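Local coordinates for protein (alpha-2u-globulin) (Rattus norvegicus, PDB 2A2U) that probably binds and carries small hydrophobic molecules inside a lipocalin beta-barrel, and forms a complex with an inducer of hyaline droplets, at residues A[34-40]-A[60-66]; A[42-48]-A[162-168]; A[77-83]-A[173-177]; A[117-123]-A[135-141]. All coordinates share one frame; numbering follows the deposited sequence.

Contact 1 (A[34-40]-A[60-66]); sequences LNGDWFS and FMQHIDV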
# COMPACT_ATOMS: atom_id res chain seq x y z
N LEU A 34 -7.39 22.40 -5.60
CA LEU A 34 -6.13 21.95 -6.20
C LEU A 34 -6.38 20.80 -7.18
O LEU A 34 -5.47 20.39 -7.89
CB LEU A 34 -5.17 21.51 -5.11
CG LEU A 34 -4.69 22.59 -4.14
CD1 LEU A 34 -3.86 21.97 -3.05
CD2 LEU A 34 -3.88 23.63 -4.90
N ASN A 35 -7.61 20.30 -7.20
CA ASN A 35 -7.98 19.21 -8.08
C ASN A 35 -7.76 19.61 -9.53
O ASN A 35 -8.01 20.74 -9.91
CB ASN A 35 -9.46 18.86 -7.89
CG ASN A 35 -9.68 17.39 -7.58
OD1 ASN A 35 -10.64 17.04 -6.90
ND2 ASN A 35 -8.78 16.54 -8.05
N GLY A 36 -7.24 18.69 -10.34
CA GLY A 36 -7.03 19.00 -11.74
C GLY A 36 -5.65 18.75 -12.27
O GLY A 36 -4.81 18.16 -11.59
N ASP A 37 -5.41 19.19 -13.49
CA ASP A 37 -4.13 19.00 -14.13
C ASP A 37 -3.10 20.04 -13.74
O ASP A 37 -3.42 21.22 -13.60
CB ASP A 37 -4.30 19.02 -15.64
CG ASP A 37 -5.15 17.87 -16.12
OD1 ASP A 37 -4.74 16.71 -15.95
OD2 ASP A 37 -6.24 18.12 -16.66
N TRP A 38 -1.87 19.57 -13.55
CA TRP A 38 -0.76 20.44 -13.18
C TRP A 38 0.45 20.01 -13.96
O TRP A 38 0.53 18.87 -14.38
CB TRP A 38 -0.47 20.34 -11.69
CG TRP A 38 -1.56 20.87 -10.83
CD1 TRP A 38 -2.61 20.17 -10.31
CD2 TRP A 38 -1.70 22.22 -10.39
NE1 TRP A 38 -3.40 21.02 -9.56
CE2 TRP A 38 -2.87 22.28 -9.59
CE3 TRP A 38 -0.96 23.40 -10.59
CZ2 TRP A 38 -3.31 23.47 -8.98
CZ3 TRP A 38 -1.41 24.59 -9.98
CH2 TRP A 38 -2.57 24.62 -9.19
N PHE A 39 1.40 20.92 -14.15
CA PHE A 39 2.62 20.62 -14.89
C PHE A 39 3.80 21.03 -14.05
O PHE A 39 3.71 21.97 -13.26
CB PHE A 39 2.67 21.43 -16.18
CG PHE A 39 1.61 21.07 -17.16
CD1 PHE A 39 0.36 21.66 -17.10
CD2 PHE A 39 1.87 20.14 -18.15
CE1 PHE A 39 -0.62 21.33 -18.01
CE2 PHE A 39 0.89 19.81 -19.08
CZ PHE A 39 -0.36 20.40 -19.00
N SER A 40 4.92 20.33 -14.22
CA SER A 40 6.14 20.64 -13.49
C SER A 40 6.85 21.79 -14.19
O SER A 40 7.19 21.67 -15.36
CB SER A 40 7.05 19.42 -13.42
OG SER A 40 6.54 18.48 -12.50
N PHE A 60 7.74 14.74 -13.35
CA PHE A 60 6.96 15.56 -14.25
C PHE A 60 5.48 15.35 -13.94
O PHE A 60 4.84 14.43 -14.42
CB PHE A 60 7.28 15.16 -15.69
CG PHE A 60 8.75 15.15 -15.99
CD1 PHE A 60 9.54 16.25 -15.68
CD2 PHE A 60 9.35 14.05 -16.59
CE1 PHE A 60 10.90 16.26 -15.96
CE2 PHE A 60 10.72 14.04 -16.86
CZ PHE A 60 11.49 15.16 -16.54
N MET A 61 4.95 16.24 -13.10
CA MET A 61 3.57 16.18 -12.67
C MET A 61 2.59 16.20 -13.83
O MET A 61 2.89 16.72 -14.91
CB MET A 61 3.30 17.34 -11.72
CG MET A 61 1.99 17.25 -10.91
SD MET A 61 1.81 15.70 -9.94
CE MET A 61 3.58 15.53 -9.30
N GLN A 62 1.40 15.64 -13.60
CA GLN A 62 0.35 15.59 -14.61
C GLN A 62 -1.02 15.96 -14.07
O GLN A 62 -1.73 16.76 -14.67
CB GLN A 62 0.25 14.21 -15.21
CG GLN A 62 1.49 13.69 -15.88
CD GLN A 62 1.24 12.35 -16.52
OE1 GLN A 62 1.80 12.05 -17.56
NE2 GLN A 62 0.39 11.55 -15.91
N HIS A 63 -1.39 15.38 -12.93
CA HIS A 63 -2.70 15.63 -12.35
C HIS A 63 -2.68 15.40 -10.85
O HIS A 63 -1.92 14.58 -10.36
CB HIS A 63 -3.71 14.67 -13.01
CG HIS A 63 -5.13 14.90 -12.60
ND1 HIS A 63 -5.98 15.71 -13.32
CD2 HIS A 63 -5.85 14.41 -11.58
CE1 HIS A 63 -7.17 15.71 -12.74
NE2 HIS A 63 -7.12 14.93 -11.69
N ILE A 64 -3.50 16.15 -10.13
CA ILE A 64 -3.63 16.02 -8.69
C ILE A 64 -5.09 15.73 -8.37
O ILE A 64 -5.98 16.46 -8.83
CB ILE A 64 -3.21 17.31 -7.94
CG1 ILE A 64 -1.70 17.51 -8.02
CG2 ILE A 64 -3.67 17.25 -6.48
CD1 ILE A 64 -1.20 18.72 -7.27
N ASP A 65 -5.34 14.65 -7.64
CA ASP A 65 -6.69 14.26 -7.25
C ASP A 65 -6.88 14.53 -5.77
O ASP A 65 -6.00 14.27 -4.97
CB ASP A 65 -6.94 12.78 -7.51
CG ASP A 65 -7.11 12.47 -8.97
OD1 ASP A 65 -8.03 13.03 -9.58
OD2 ASP A 65 -6.33 11.66 -9.50
N VAL A 66 -8.02 15.08 -5.41
CA VAL A 66 -8.27 15.36 -4.01
C VAL A 66 -9.19 14.25 -3.48
O VAL A 66 -10.34 14.14 -3.89
CB VAL A 66 -8.86 16.77 -3.84
CG1 VAL A 66 -9.20 17.04 -2.40
CG2 VAL A 66 -7.84 17.80 -4.31
O HOH W 1 5.29 17.96 -16.14
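The imidazole of H63 lies against the backbone of G36, whose O sits 3.2 Å above the ring plane, offset toward its rim. At the ring's edge ND1 donates to D37 OD1 (3.1 Å), in the plane of the imidazole but arriving above the carboxylate, so that the two flat groups stand 69° apart. CG of H63 is anti to its backbone N (chi1 -175°), which carries the ring across the neighbouring strand. Next along, I64 O takes two donors: G36 N at 3.0 Å, and N35 ND2 at 2.9 Å on a lone pair. G36, D37 and W38 form the GxW signature of lipocalins on the first barrel strand, paired antiparallel with 60-66. The five-membered ring of W38 receives I64 CD1 over one face in a CH-pi contact, 4.0 Å to the centroid. L34 O fixes the indole's rotation by accepting from W38 NE1 (2.7 Å). Farther along, M61 N donates to S40 OG (2.8 Å), while a water joins S40 N to M61 O. Q62 and H63 also make a classic beta bulge opposite K74; beyond this shell R141 packs on W38, and D65 OD1, weakly bonded to H63 NE2, forms a salt bridge with K74 of the second subunit.

Contact 2 (A[42-48]-A[162-168]); sequences VVASNKR and ITRDNII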
# COMPACT_ATOMS: atom_id res chain seq x y z
N VAL A 42 9.33 24.33 -12.23
CA VAL A 42 10.66 24.51 -11.65
C VAL A 42 10.82 23.66 -10.39
O VAL A 42 9.91 23.61 -9.56
CB VAL A 42 10.90 25.99 -11.26
CG1 VAL A 42 12.27 26.17 -10.66
CG2 VAL A 42 10.75 26.89 -12.46
N VAL A 43 11.94 22.96 -10.28
CA VAL A 43 12.24 22.13 -9.11
C VAL A 43 13.56 22.64 -8.55
O VAL A 43 14.45 23.02 -9.30
CB VAL A 43 12.40 20.62 -9.46
CG1 VAL A 43 11.11 20.08 -10.02
CG2 VAL A 43 13.52 20.41 -10.44
N ALA A 44 13.70 22.63 -7.23
CA ALA A 44 14.92 23.12 -6.61
C ALA A 44 15.24 22.32 -5.37
O ALA A 44 14.36 22.09 -4.53
CB ALA A 44 14.76 24.57 -6.26
N SER A 45 16.49 21.89 -5.26
CA SER A 45 16.96 21.14 -4.11
C SER A 45 18.45 21.34 -3.99
O SER A 45 19.14 21.36 -5.00
CB SER A 45 16.69 19.64 -4.28
OG SER A 45 17.15 18.91 -3.15
N ASN A 46 18.95 21.49 -2.76
CA ASN A 46 20.39 21.66 -2.59
C ASN A 46 21.10 20.33 -2.86
O ASN A 46 22.28 20.32 -3.21
CB ASN A 46 20.72 22.23 -1.21
CG ASN A 46 20.99 23.74 -1.25
OD1 ASN A 46 21.09 24.33 -2.32
ND2 ASN A 46 21.11 24.36 -0.08
N LYS A 47 20.36 19.22 -2.72
CA LYS A 47 20.88 17.87 -3.01
C LYS A 47 20.57 17.67 -4.49
O LYS A 47 19.77 16.81 -4.88
CB LYS A 47 20.18 16.81 -2.15
CG LYS A 47 20.85 15.43 -2.19
CD LYS A 47 20.81 14.75 -0.82
CE LYS A 47 21.74 13.53 -0.73
NZ LYS A 47 21.18 12.28 -1.34
N ARG A 48 21.22 18.50 -5.31
CA ARG A 48 21.07 18.56 -6.75
C ARG A 48 21.00 17.24 -7.52
O ARG A 48 20.33 17.16 -8.55
CB ARG A 48 22.19 19.42 -7.33
CG ARG A 48 21.74 20.37 -8.40
CD ARG A 48 22.92 21.08 -9.01
NE ARG A 48 22.51 22.09 -9.97
CZ ARG A 48 22.04 21.83 -11.19
NH1 ARG A 48 21.93 20.57 -11.62
NH2 ARG A 48 21.68 22.82 -11.99
N ILE A 162 18.11 27.06 -0.24
CA ILE A 162 18.47 26.48 -1.54
C ILE A 162 19.02 27.58 -2.44
O ILE A 162 18.35 28.58 -2.68
CB ILE A 162 17.28 25.76 -2.19
CG1 ILE A 162 16.77 24.66 -1.25
CG2 ILE A 162 17.71 25.12 -3.50
CD1 ILE A 162 15.33 24.28 -1.46
N THR A 163 20.26 27.40 -2.89
CA THR A 163 20.94 28.37 -3.75
C THR A 163 20.39 28.41 -5.17
O THR A 163 19.86 27.41 -5.66
CB THR A 163 22.46 28.08 -3.81
OG1 THR A 163 22.70 26.86 -4.53
CG2 THR A 163 23.04 27.92 -2.42
N ARG A 164 20.54 29.56 -5.82
CA ARG A 164 20.07 29.77 -7.19
C ARG A 164 20.69 28.79 -8.19
O ARG A 164 20.17 28.61 -9.28
CB ARG A 164 20.34 31.22 -7.63
CG ARG A 164 19.16 31.93 -8.31
CD ARG A 164 18.81 33.22 -7.57
NE ARG A 164 17.64 33.91 -8.11
CZ ARG A 164 17.00 34.90 -7.49
NH1 ARG A 164 17.40 35.35 -6.30
NH2 ARG A 164 15.95 35.47 -8.06
N ASP A 165 21.81 28.17 -7.81
CA ASP A 165 22.49 27.21 -8.68
C ASP A 165 21.78 25.85 -8.65
O ASP A 165 22.01 25.00 -9.52
CB ASP A 165 23.96 27.05 -8.24
CG ASP A 165 24.81 26.26 -9.23
OD1 ASP A 165 24.31 25.85 -10.30
OD2 ASP A 165 26.01 26.05 -8.95
N ASN A 166 20.91 25.64 -7.66
CA ASN A 166 20.20 24.37 -7.54
C ASN A 166 18.74 24.45 -7.92
O ASN A 166 17.97 23.51 -7.69
CB ASN A 166 20.40 23.82 -6.14
CG ASN A 166 21.85 23.53 -5.84
OD1 ASN A 166 22.55 22.93 -6.66
ND2 ASN A 166 22.33 24.00 -4.70
N ILE A 167 18.35 25.57 -8.51
CA ILE A 167 16.98 25.78 -8.97
C ILE A 167 16.98 25.41 -10.45
O ILE A 167 17.69 26.02 -11.24
CB ILE A 167 16.57 27.26 -8.80
CG1 ILE A 167 16.80 27.70 -7.35
CG2 ILE A 167 15.10 27.42 -9.09
CD1 ILE A 167 16.37 29.12 -7.05
N ILE A 168 16.22 24.39 -10.81
CA ILE A 168 16.16 23.93 -12.20
C ILE A 168 14.82 24.18 -12.87
O ILE A 168 13.78 23.84 -12.33
CB ILE A 168 16.50 22.43 -12.30
CG1 ILE A 168 17.93 22.17 -11.82
CG2 ILE A 168 16.32 21.95 -13.73
CD1 ILE A 168 18.38 20.71 -11.87
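N46 OD1 is gripped by two donors that reach it from opposite faces of its amide plane: N166 ND2 at 2.7 Å and T163 N at 3.2 Å. The two amides stand nearly perpendicular, 84° apart, and the side chains cross at about a right angle. T163 and N166 are themselves tied by a backbone bond from N166 N to T163 O, so N46 clasps both ends of a tight turn. The same turn offers the carbonyl of D165 to R48, whose NE donates to D165 O (3.0 Å) within the guanidinium plane, while NH2 adds a weak bond to that oxygen. An extended chain from CG to NE takes the arginine this far. I168 CD1 then rests over one face of the guanidinium, 3.6 Å from NH1, and NH1 goes on to a salt bridge with E52.

Beyond the turn the segments become antiparallel strands. V43 and I168 form a hydrogen-bonded pair, I168 N reaching V43 O at 2.7 Å, and S45 N continues the ladder with a longer bond to N166 O (3.3 Å). Apolar groups fill in beside it: I167 CG2 meets V42 CG1 at 3.5 Å, and A44 CB lies against I167 CG1 (3.9 Å) and I162 CG2.

This short last strand, which in lipocalins flanks the first barrel strand, has helix 147-158 on one side, where C157 touches A44 and I167 and F153 touches V42. Toward I51 and L170 lies V43, which also packs on V137 of strand 131-140.

Contact 3 (A[77-83]-A[173-177]); sequences IKENGEC and TDRCL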
# COMPACT_ATOMS: atom_id res chain seq x y z
N ILE A 77 8.00 9.91 -14.91
CA ILE A 77 9.39 9.96 -14.53
C ILE A 77 10.20 9.17 -15.54
O ILE A 77 9.78 8.11 -15.99
CB ILE A 77 9.59 9.42 -13.09
CG1 ILE A 77 11.03 9.63 -12.66
CG2 ILE A 77 9.21 7.96 -13.01
CD1 ILE A 77 11.22 9.49 -11.18
N LYS A 78 11.32 9.73 -15.96
CA LYS A 78 12.18 9.09 -16.95
C LYS A 78 13.18 8.19 -16.24
O LYS A 78 14.17 8.66 -15.69
CB LYS A 78 12.92 10.16 -17.73
CG LYS A 78 13.09 9.86 -19.19
CD LYS A 78 13.79 11.03 -19.84
CE LYS A 78 13.71 10.97 -21.35
NZ LYS A 78 14.37 12.17 -21.95
N GLU A 79 12.88 6.90 -16.22
CA GLU A 79 13.75 5.91 -15.59
C GLU A 79 14.48 5.22 -16.74
O GLU A 79 13.87 4.45 -17.49
CB GLU A 79 12.91 4.88 -14.81
CG GLU A 79 11.88 5.47 -13.85
CD GLU A 79 10.79 4.47 -13.51
OE1 GLU A 79 10.65 3.45 -14.22
OE2 GLU A 79 10.04 4.70 -12.54
N ASN A 80 15.75 5.56 -16.92
CA ASN A 80 16.58 4.99 -17.99
C ASN A 80 16.02 5.26 -19.38
O ASN A 80 15.71 4.34 -20.14
CB ASN A 80 16.77 3.48 -17.76
CG ASN A 80 17.43 3.19 -16.44
OD1 ASN A 80 18.54 3.64 -16.18
ND2 ASN A 80 16.74 2.43 -15.59
N GLY A 81 15.89 6.55 -19.70
CA GLY A 81 15.39 6.97 -21.00
C GLY A 81 13.99 6.48 -21.30
O GLY A 81 13.60 6.42 -22.47
N GLU A 82 13.25 6.10 -20.27
CA GLU A 82 11.90 5.62 -20.49
C GLU A 82 10.93 6.21 -19.48
O GLU A 82 11.05 6.01 -18.27
CB GLU A 82 11.86 4.10 -20.50
CG GLU A 82 12.72 3.53 -21.62
CD GLU A 82 12.35 2.13 -22.03
OE1 GLU A 82 11.65 1.43 -21.27
OE2 GLU A 82 12.77 1.72 -23.13
N CYS A 83 10.02 7.01 -20.01
CA CYS A 83 9.01 7.69 -19.23
C CYS A 83 7.99 6.73 -18.64
O CYS A 83 7.11 6.23 -19.34
CB CYS A 83 8.31 8.71 -20.10
SG CYS A 83 9.45 10.06 -20.61
N THR A 173 13.38 21.46 -20.80
CA THR A 173 13.67 20.05 -21.06
C THR A 173 12.45 19.19 -21.42
O THR A 173 11.32 19.70 -21.51
CB THR A 173 14.37 19.38 -19.85
OG1 THR A 173 13.39 18.99 -18.87
CG2 THR A 173 15.36 20.34 -19.19
N ASP A 174 12.69 17.90 -21.65
CA ASP A 174 11.61 16.98 -21.98
C ASP A 174 10.95 16.53 -20.70
O ASP A 174 11.54 15.80 -19.90
CB ASP A 174 12.13 15.74 -22.72
CG ASP A 174 11.05 14.67 -22.89
OD1 ASP A 174 9.89 15.03 -23.20
OD2 ASP A 174 11.35 13.47 -22.70
N ARG A 175 9.71 16.97 -20.52
CA ARG A 175 8.96 16.60 -19.34
C ARG A 175 8.11 15.40 -19.70
O ARG A 175 6.92 15.34 -19.40
CB ARG A 175 8.13 17.79 -18.89
CG ARG A 175 9.01 18.90 -18.36
CD ARG A 175 8.21 20.12 -17.98
NE ARG A 175 7.85 20.92 -19.14
CZ ARG A 175 6.97 21.91 -19.11
NH1 ARG A 175 6.33 22.21 -17.98
NH2 ARG A 175 6.73 22.61 -20.21
N CYS A 176 8.75 14.44 -20.35
CA CYS A 176 8.10 13.23 -20.79
C CYS A 176 6.83 13.46 -21.58
O CYS A 176 5.98 12.57 -21.67
CB CYS A 176 7.79 12.34 -19.62
SG CYS A 176 9.27 11.40 -19.14
N LEU A 177 6.69 14.66 -22.13
CA LEU A 177 5.52 14.96 -22.93
C LEU A 177 5.67 14.24 -24.27
O LEU A 177 4.73 13.52 -24.66
CB LEU A 177 5.37 16.46 -23.12
CG LEU A 177 4.65 17.16 -21.96
CD1 LEU A 177 4.98 18.63 -21.93
CD2 LEU A 177 3.15 16.94 -22.09
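The carboxylate of D174 turns OD2 to the ammonium of K78; the salt bridge from K78 NZ to D174 OD2 is long and weak at 3.4 Å. The two side chains meet at about a right angle, the lysine extended beyond CG and D174 carrying its CG anti to the backbone N (chi1 172°). Outside the two segments, the ring of F60 from strand 60-67 packs against C176 and R175.

Beside the ion pair runs the covalent link, C83 SG to C176 SG at 2.0 Å. Its C-S-S-C torsion of -83° is close to the relaxed value and gives a left-handed bridge. Both sulfurs lie beside their own backbone N, and C176 SG also brushes K78 CB at 4.1 Å.

K78 and C83 stand on the two arms of a tight hairpin, so the salt bridge and the disulfide both tie it to segment 173-177. R175, pointing away from the hairpin, bonds to S40 O and K143 O. A disulfide pinning the C-terminal tail to the start of the fourth barrel strand, here 83-92, recurs in many lipocalins.

Contact 4 (A[117-123]-A[135-141]); sequences DRYVMFH and LMVLYGR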
# COMPACT_ATOMS: atom_id res chain seq x y z
N ASP A 117 -5.59 28.71 -9.58
CA ASP A 117 -5.70 28.48 -11.02
C ASP A 117 -4.48 28.79 -11.86
O ASP A 117 -4.56 28.84 -13.09
CB ASP A 117 -6.95 29.13 -11.61
CG ASP A 117 -7.19 30.52 -11.08
OD1 ASP A 117 -6.25 31.35 -11.14
OD2 ASP A 117 -8.31 30.78 -10.60
N ARG A 118 -3.35 28.99 -11.21
CA ARG A 118 -2.13 29.25 -11.94
C ARG A 118 -0.97 28.44 -11.42
O ARG A 118 -0.42 27.59 -12.13
CB ARG A 118 -1.76 30.73 -11.89
CG ARG A 118 -2.46 31.57 -12.92
CD ARG A 118 -1.74 32.89 -13.09
NE ARG A 118 -1.69 33.66 -11.85
CZ ARG A 118 -0.73 34.52 -11.54
NH1 ARG A 118 0.28 34.73 -12.39
NH2 ARG A 118 -0.77 35.17 -10.39
N TYR A 119 -0.61 28.66 -10.15
CA TYR A 119 0.52 27.98 -9.55
C TYR A 119 0.26 27.36 -8.17
O TYR A 119 -0.76 27.62 -7.52
CB TYR A 119 1.70 28.95 -9.45
CG TYR A 119 1.49 30.05 -8.44
CD1 TYR A 119 0.74 31.18 -8.76
CD2 TYR A 119 1.99 29.95 -7.14
CE1 TYR A 119 0.50 32.18 -7.80
CE2 TYR A 119 1.76 30.93 -6.18
CZ TYR A 119 1.01 32.04 -6.52
OH TYR A 119 0.75 33.00 -5.56
N VAL A 120 1.20 26.51 -7.77
CA VAL A 120 1.19 25.88 -6.46
C VAL A 120 2.63 25.52 -6.14
O VAL A 120 3.34 24.92 -6.95
CB VAL A 120 0.27 24.63 -6.36
CG1 VAL A 120 0.78 23.49 -7.24
CG2 VAL A 120 0.18 24.18 -4.92
N MET A 121 3.10 26.01 -5.00
CA MET A 121 4.46 25.77 -4.56
C MET A 121 4.42 24.81 -3.37
O MET A 121 3.72 25.04 -2.38
CB MET A 121 5.13 27.09 -4.16
CG MET A 121 4.96 28.19 -5.19
SD MET A 121 5.77 29.73 -4.76
CE MET A 121 5.75 30.56 -6.32
N PHE A 122 5.11 23.68 -3.52
CA PHE A 122 5.16 22.69 -2.46
C PHE A 122 6.56 22.71 -1.87
O PHE A 122 7.53 23.00 -2.55
CB PHE A 122 4.91 21.28 -3.02
CG PHE A 122 3.49 21.01 -3.42
CD1 PHE A 122 2.57 20.57 -2.49
CD2 PHE A 122 3.10 21.11 -4.75
CE1 PHE A 122 1.29 20.22 -2.87
CE2 PHE A 122 1.82 20.77 -5.15
CZ PHE A 122 0.92 20.32 -4.21
N HIS A 123 6.65 22.41 -0.58
CA HIS A 123 7.93 22.34 0.11
C HIS A 123 8.00 20.95 0.73
O HIS A 123 7.13 20.57 1.53
CB HIS A 123 8.03 23.40 1.19
CG HIS A 123 9.28 23.29 2.00
ND1 HIS A 123 9.28 22.85 3.30
CD2 HIS A 123 10.58 23.51 1.68
CE1 HIS A 123 10.52 22.78 3.75
NE2 HIS A 123 11.33 23.19 2.78
N LEU A 135 13.32 19.93 -0.68
CA LEU A 135 12.93 19.94 -2.08
C LEU A 135 11.79 20.93 -2.23
O LEU A 135 10.87 20.92 -1.43
CB LEU A 135 12.45 18.56 -2.52
CG LEU A 135 11.95 18.59 -3.96
CD1 LEU A 135 13.13 18.66 -4.89
CD2 LEU A 135 11.16 17.36 -4.25
N MET A 136 11.85 21.78 -3.24
CA MET A 136 10.79 22.74 -3.49
C MET A 136 10.38 22.70 -4.94
O MET A 136 11.22 22.66 -5.82
CB MET A 136 11.21 24.15 -3.07
CG MET A 136 10.98 24.38 -1.60
SD MET A 136 11.41 25.99 -1.06
CE MET A 136 10.09 26.94 -1.72
N VAL A 137 9.08 22.65 -5.19
CA VAL A 137 8.59 22.60 -6.56
C VAL A 137 7.50 23.61 -6.85
O VAL A 137 6.73 23.99 -5.96
CB VAL A 137 8.07 21.19 -6.92
CG1 VAL A 137 9.20 20.21 -6.98
CG2 VAL A 137 7.06 20.74 -5.90
N LEU A 138 7.48 24.05 -8.10
CA LEU A 138 6.48 24.99 -8.58
C LEU A 138 5.72 24.27 -9.68
O LEU A 138 6.32 23.76 -10.62
CB LEU A 138 7.14 26.25 -9.15
CG LEU A 138 6.25 27.26 -9.87
CD1 LEU A 138 5.20 27.78 -8.91
CD2 LEU A 138 7.08 28.40 -10.40
N TYR A 139 4.40 24.16 -9.52
CA TYR A 139 3.54 23.53 -10.51
C TYR A 139 2.65 24.60 -11.10
O TYR A 139 2.21 25.51 -10.39
CB TYR A 139 2.64 22.47 -9.89
CG TYR A 139 3.38 21.25 -9.43
CD1 TYR A 139 4.51 20.81 -10.10
CD2 TYR A 139 2.95 20.54 -8.31
CE1 TYR A 139 5.20 19.70 -9.67
CE2 TYR A 139 3.64 19.43 -7.88
CZ TYR A 139 4.76 19.01 -8.56
OH TYR A 139 5.46 17.91 -8.15
N GLY A 140 2.37 24.49 -12.39
CA GLY A 140 1.51 25.45 -13.04
C GLY A 140 0.40 24.70 -13.73
O GLY A 140 0.60 23.53 -14.05
N ARG A 141 -0.76 25.32 -13.90
CA ARG A 141 -1.87 24.66 -14.58
C ARG A 141 -1.62 24.66 -16.09
O ARG A 141 -2.30 23.98 -16.86
CB ARG A 141 -3.19 25.35 -14.27
CG ARG A 141 -3.38 25.59 -12.80
CD ARG A 141 -4.81 25.39 -12.37
NE ARG A 141 -5.16 23.98 -12.28
CZ ARG A 141 -5.89 23.45 -11.29
NH1 ARG A 141 -6.34 24.21 -10.30
NH2 ARG A 141 -6.18 22.16 -11.31
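F122 and Y139 bring their rings together rim to rim, with centroids 5.5 Å apart, planes at 62° and neither ring over the other's face; the nearest atoms are F122 CE2 and Y139 CD2 at 3.4 Å. V120 CG1, held between its backbone N and carbonyl carbon (chi1 66°), presses on Y139 CB at 3.4 Å, and F122 CB meets V137 CG2. These four residues share the face of the hairpin toward the barrel interior, where W38 and I111 also adjoin them.

On the other face, M121 and L138 lie side by side and point the same way, L138 CD1 touching M121 CG at 3.8 Å and Y119 CB at 3.7 Å. M136 reaches the edge of the H123 ring, its CG 3.4 Å from H123 CD2. Helix 147-158 covers part of this side through I149, F153 and L156.

Backbone bonds tie the strands in antiparallel register. V120 pairs with Y139 and F122 with V137 through two bonds each, such as Y139 N to V120 O at 2.9 Å, and R141 N adds a bond to R118 O.

At the open end of the hairpin R141 lays its CD along the backbone of D117 while its guanidinium bonds to N35 O and Y116 O, the arginine and the T114-D115-Y116 stretch being signature elements of lipocalins. At the other end H123 NE2 bonds to Q134 OE1. The side chains that meet across the strands are thus almost wholly apolar, consistent with a barrel wall whose inner surface suits hydrophobic ligands.

All four contacts lie on or against one curled antiparallel sheet, the lipocalin barrel. Strand 36-44 is shared by contacts 1 and 2, whose centres lie about 21 Å apart on opposite sides of the chain's centre. Contact 4, nearest that centre, borders the same strand: F39 N bonds to G140 O, and A44 O and V42 O accept from M136 N and L138 N. The first strand therefore meets the second, eighth and last strands, which closes the barrel. Contact 3 lies at the periphery, about 17 Å from contact 1 between centres, yet the two touch. Along the chain contact 1 closes before contacts 3 and 4 open, while contacts 2 and 3 span contact 4 and bring the C-terminal region back to the barrel.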